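Local coordinates for carbohydrate deacetylase Agd3 (Neosartorya fumigata, PDB 6NWZ), which probably removes N-acetyl groups from the exopolysaccharide galactosaminogalactan and is required for biofilm formation by this fungus, at residues 298-310 and 381-393. Sequence-based numbering, arbitrary orientation.
Sequences YFVEVGHNGNGNI and DAFGHISHTFTHE. With ZN (zinc ion), chain L.
Glu301 to His304 pairs in parallel with Gly384 to Ser387, as neighbouring strands in the core of the deacetylase domain. The loop after Ser387 carries His388 and His392, the two histidines of a zinc site of Asp-His-His type, as in polysaccharide deacetylases; Asp256, on the adjoining strand 252-257, completes the protein ligands.

The backbone ladder has five bonds. Val300 O accepts from Gly384 N, Gly384 O from Val302 N, Val302 O from Ile386 N, and Ile386 O from His304 N. The fifth, from His388 N to His304 O (2.9 Å), continues the ladder up to His388, the first of the two histidine ligands. Further on, Phe390 O receives Asn307 N at 3.0 Å and ties the loop to the first turn of the helix that holds Asn307.

His304 and His385 meet rim to rim, their planes only 12° apart. NE2 of His304 and ND1 of His385 share a nearly straight hydrogen bond of 3.0 Å (171°). NE2 of His385 bonds to Arg380 O, so both ring nitrogens have partners and the ring's rotation is fixed.

Apolar packing joins Phe383 to Val300. The Phe383 ring brings CD2 to 3.8 Å from Val300 CB, and helix 275-289 packs against it too. At the other end the contact is CH-pi: CB of Asn307 sits over the face of the Phe390 ring, 3.9 Å from its centroid. CG of Phe390 is anti to the backbone N (chi1 -170°), which turns the ring toward 306-310 although its CB points away from segment 298-310.

Asn305 lies beside the metal site, next to both histidine ligands. Its OD1 approaches the edge of the His388 ring in plane, 3.3 Å from CD2. Its ND2 makes a weak bond to Thr389 O. The zinc ion itself is held by NE2 of His388 at 2.2 Å and NE2 of His392 at 2.4 Å.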
# COMPACT_ATOMS: atom_id res chain seq x y z
N TYR A 298 5.14 -1.31 -14.67
CA TYR A 298 4.14 -0.28 -14.40
C TYR A 298 3.31 0.00 -15.64
O TYR A 298 3.84 0.08 -16.76
CB TYR A 298 4.80 1.01 -13.91
CG TYR A 298 3.85 2.18 -13.78
CD1 TYR A 298 3.00 2.30 -12.69
CD2 TYR A 298 3.80 3.17 -14.76
CE1 TYR A 298 2.13 3.37 -12.57
CE2 TYR A 298 2.93 4.24 -14.65
CZ TYR A 298 2.10 4.34 -13.56
OH TYR A 298 1.24 5.40 -13.46
N PHE A 299 2.00 0.17 -15.45
CA PHE A 299 1.13 0.66 -16.50
C PHE A 299 0.01 1.48 -15.87
O PHE A 299 -0.22 1.44 -14.66
CB PHE A 299 0.56 -0.48 -17.37
CG PHE A 299 -0.34 -1.44 -16.64
CD1 PHE A 299 -1.68 -1.15 -16.43
CD2 PHE A 299 0.15 -2.66 -16.19
CE1 PHE A 299 -2.51 -2.05 -15.77
CE2 PHE A 299 -0.68 -3.56 -15.53
CZ PHE A 299 -2.01 -3.25 -15.33
N VAL A 300 -0.69 2.23 -16.72
CA VAL A 300 -1.74 3.15 -16.29
C VAL A 300 -3.09 2.54 -16.60
O VAL A 300 -3.36 2.15 -17.75
CB VAL A 300 -1.58 4.52 -16.97
CG1 VAL A 300 -2.63 5.48 -16.46
CG2 VAL A 300 -0.18 5.07 -16.73
N GLU A 301 -3.96 2.47 -15.59
CA GLU A 301 -5.29 1.90 -15.72
C GLU A 301 -6.33 3.01 -15.83
O GLU A 301 -6.30 3.98 -15.07
CB GLU A 301 -5.62 1.00 -14.53
CG GLU A 301 -6.79 0.05 -14.76
CD GLU A 301 -6.97 -0.93 -13.61
OE1 GLU A 301 -6.72 -0.53 -12.45
OE2 GLU A 301 -7.35 -2.09 -13.87
N VAL A 302 -7.26 2.84 -16.77
CA VAL A 302 -8.18 3.89 -17.17
C VAL A 302 -9.62 3.44 -16.93
O VAL A 302 -9.98 2.30 -17.26
CB VAL A 302 -7.97 4.27 -18.65
CG1 VAL A 302 -8.98 5.32 -19.07
CG2 VAL A 302 -6.56 4.78 -18.85
N GLY A 303 -10.43 4.32 -16.36
CA GLY A 303 -11.84 4.08 -16.18
C GLY A 303 -12.65 4.91 -17.16
O GLY A 303 -12.56 6.14 -17.15
N HIS A 304 -13.43 4.24 -18.00
CA HIS A 304 -14.09 4.86 -19.14
C HIS A 304 -15.55 5.17 -18.83
O HIS A 304 -16.22 4.45 -18.09
CB HIS A 304 -14.03 3.96 -20.37
CG HIS A 304 -12.64 3.61 -20.80
ND1 HIS A 304 -11.84 4.50 -21.49
CD2 HIS A 304 -11.91 2.48 -20.66
CE1 HIS A 304 -10.68 3.93 -21.74
NE2 HIS A 304 -10.70 2.70 -21.25
N ASN A 305 -16.05 6.25 -19.44
CA ASN A 305 -17.47 6.57 -19.46
C ASN A 305 -17.91 6.59 -20.92
O ASN A 305 -17.64 7.55 -21.64
CB ASN A 305 -17.75 7.91 -18.79
CG ASN A 305 -17.34 7.92 -17.34
OD1 ASN A 305 -16.23 8.32 -17.00
ND2 ASN A 305 -18.24 7.48 -16.47
N GLY A 306 -18.60 5.53 -21.35
CA GLY A 306 -18.96 5.39 -22.75
C GLY A 306 -19.81 6.53 -23.28
O GLY A 306 -19.69 6.91 -24.45
N ASN A 307 -20.68 7.10 -22.44
CA ASN A 307 -21.56 8.16 -22.91
C ASN A 307 -20.77 9.39 -23.33
O ASN A 307 -21.21 10.13 -24.22
CB ASN A 307 -22.58 8.52 -21.82
CG ASN A 307 -23.67 9.45 -22.32
OD1 ASN A 307 -24.48 9.08 -23.17
ND2 ASN A 307 -23.71 10.67 -21.78
N GLY A 308 -19.60 9.62 -22.73
CA GLY A 308 -18.75 10.70 -23.18
C GLY A 308 -18.26 10.51 -24.60
O GLY A 308 -17.95 11.48 -25.30
N ASN A 309 -18.17 9.25 -25.05
CA ASN A 309 -17.80 8.98 -26.43
C ASN A 309 -18.95 9.31 -27.38
O ASN A 309 -18.74 9.90 -28.44
CB ASN A 309 -17.37 7.52 -26.58
CG ASN A 309 -17.20 7.10 -28.02
OD1 ASN A 309 -17.86 6.18 -28.49
ND2 ASN A 309 -16.32 7.79 -28.74
N ILE A 310 -20.18 8.95 -27.00
CA ILE A 310 -21.32 9.23 -27.86
C ILE A 310 -21.59 10.73 -27.93
O ILE A 310 -21.92 11.27 -28.99
CB ILE A 310 -22.56 8.46 -27.38
CG1 ILE A 310 -22.24 6.97 -27.21
CG2 ILE A 310 -23.72 8.65 -28.35
CD1 ILE A 310 -21.86 6.27 -28.49
N ASP A 381 -3.67 -1.83 -25.70
CA ASP A 381 -2.98 -2.89 -24.96
C ASP A 381 -1.82 -2.37 -24.12
O ASP A 381 -1.20 -3.16 -23.40
CB ASP A 381 -2.49 -3.96 -25.93
CG ASP A 381 -3.63 -4.72 -26.59
OD1 ASP A 381 -4.69 -4.89 -25.94
OD2 ASP A 381 -3.47 -5.14 -27.75
N ALA A 382 -1.53 -1.08 -24.16
CA ALA A 382 -0.51 -0.51 -23.29
C ALA A 382 -1.07 -0.01 -21.97
O ALA A 382 -0.29 0.33 -21.07
CB ALA A 382 0.23 0.62 -24.01
N PHE A 383 -2.39 0.03 -21.82
CA PHE A 383 -3.04 0.56 -20.63
C PHE A 383 -3.98 -0.48 -20.04
O PHE A 383 -4.37 -1.45 -20.69
CB PHE A 383 -3.82 1.85 -20.95
CG PHE A 383 -2.95 3.00 -21.38
CD1 PHE A 383 -2.39 3.03 -22.65
CD2 PHE A 383 -2.71 4.07 -20.52
CE1 PHE A 383 -1.60 4.09 -23.05
CE2 PHE A 383 -1.93 5.13 -20.92
CZ PHE A 383 -1.37 5.14 -22.18
N GLY A 384 -4.36 -0.26 -18.77
CA GLY A 384 -5.44 -1.01 -18.17
C GLY A 384 -6.79 -0.36 -18.42
O GLY A 384 -6.89 0.84 -18.66
N HIS A 385 -7.85 -1.17 -18.36
CA HIS A 385 -9.18 -0.69 -18.69
C HIS A 385 -10.20 -1.25 -17.72
O HIS A 385 -10.17 -2.44 -17.38
CB HIS A 385 -9.54 -1.05 -20.14
CG HIS A 385 -8.51 -0.60 -21.13
ND1 HIS A 385 -8.54 0.65 -21.71
CD2 HIS A 385 -7.41 -1.21 -21.61
CE1 HIS A 385 -7.51 0.78 -22.53
NE2 HIS A 385 -6.80 -0.34 -22.48
N ILE A 386 -11.12 -0.39 -17.28
CA ILE A 386 -12.19 -0.78 -16.37
C ILE A 386 -13.35 0.18 -16.58
O ILE A 386 -13.17 1.30 -17.06
CB ILE A 386 -11.70 -0.79 -14.90
CG1 ILE A 386 -12.70 -1.51 -13.99
CG2 ILE A 386 -11.40 0.63 -14.44
CD1 ILE A 386 -12.39 -1.37 -12.53
N SER A 387 -14.55 -0.26 -16.22
CA SER A 387 -15.75 0.55 -16.41
C SER A 387 -15.91 1.58 -15.30
O SER A 387 -15.67 1.29 -14.12
CB SER A 387 -17.00 -0.33 -16.46
OG SER A 387 -18.18 0.46 -16.52
N HIS A 388 -16.33 2.78 -15.68
CA HIS A 388 -16.63 3.87 -14.75
C HIS A 388 -18.08 4.32 -14.89
O HIS A 388 -18.41 5.48 -14.66
CB HIS A 388 -15.66 5.03 -14.98
CG HIS A 388 -15.61 6.02 -13.85
ND1 HIS A 388 -15.50 5.64 -12.53
CD2 HIS A 388 -15.64 7.37 -13.85
CE1 HIS A 388 -15.47 6.72 -11.77
NE2 HIS A 388 -15.55 7.78 -12.55
N THR A 389 -18.96 3.37 -15.26
CA THR A 389 -20.37 3.57 -15.62
C THR A 389 -20.53 4.34 -16.93
O THR A 389 -19.60 5.00 -17.40
CB THR A 389 -21.16 4.27 -14.51
OG1 THR A 389 -20.74 5.64 -14.39
CG2 THR A 389 -20.96 3.55 -13.19
N PHE A 390 -21.72 4.26 -17.53
CA PHE A 390 -21.91 4.79 -18.87
C PHE A 390 -21.98 6.31 -18.85
O PHE A 390 -21.19 6.99 -19.50
CB PHE A 390 -23.17 4.18 -19.50
CG PHE A 390 -23.33 4.49 -20.96
CD1 PHE A 390 -22.40 4.04 -21.89
CD2 PHE A 390 -24.42 5.21 -21.42
CE1 PHE A 390 -22.55 4.31 -23.24
CE2 PHE A 390 -24.57 5.49 -22.77
CZ PHE A 390 -23.64 5.04 -23.67
N THR A 391 -22.92 6.87 -18.09
CA THR A 391 -23.18 8.31 -18.10
C THR A 391 -22.59 9.04 -16.90
O THR A 391 -22.74 10.26 -16.81
CB THR A 391 -24.69 8.58 -18.16
OG1 THR A 391 -25.26 8.41 -16.86
CG2 THR A 391 -25.35 7.60 -19.11
N HIS A 392 -21.93 8.32 -15.99
CA HIS A 392 -21.37 8.90 -14.76
C HIS A 392 -22.47 9.42 -13.84
O HIS A 392 -22.25 10.36 -13.07
CB HIS A 392 -20.35 10.00 -15.07
CG HIS A 392 -19.50 10.37 -13.90
ND1 HIS A 392 -19.99 11.08 -12.83
CD2 HIS A 392 -18.19 10.13 -13.64
CE1 HIS A 392 -19.02 11.26 -11.95
NE2 HIS A 392 -17.92 10.70 -12.41
N GLU A 393 -23.65 8.81 -13.89
CA GLU A 393 -24.74 9.20 -13.01
C GLU A 393 -24.41 8.84 -11.57
O GLU A 393 -24.00 7.72 -11.28
CB GLU A 393 -26.05 8.52 -13.43
CG GLU A 393 -27.23 8.82 -12.51
CD GLU A 393 -28.48 8.04 -12.89
OE1 GLU A 393 -28.40 7.18 -13.78
OE2 GLU A 393 -29.55 8.30 -12.29
ZN ZN L . -15.67 9.96 -12.07
O HOH W 1 -0.09 2.41 -19.37
O HOH W 2 -22.02 11.55 -19.89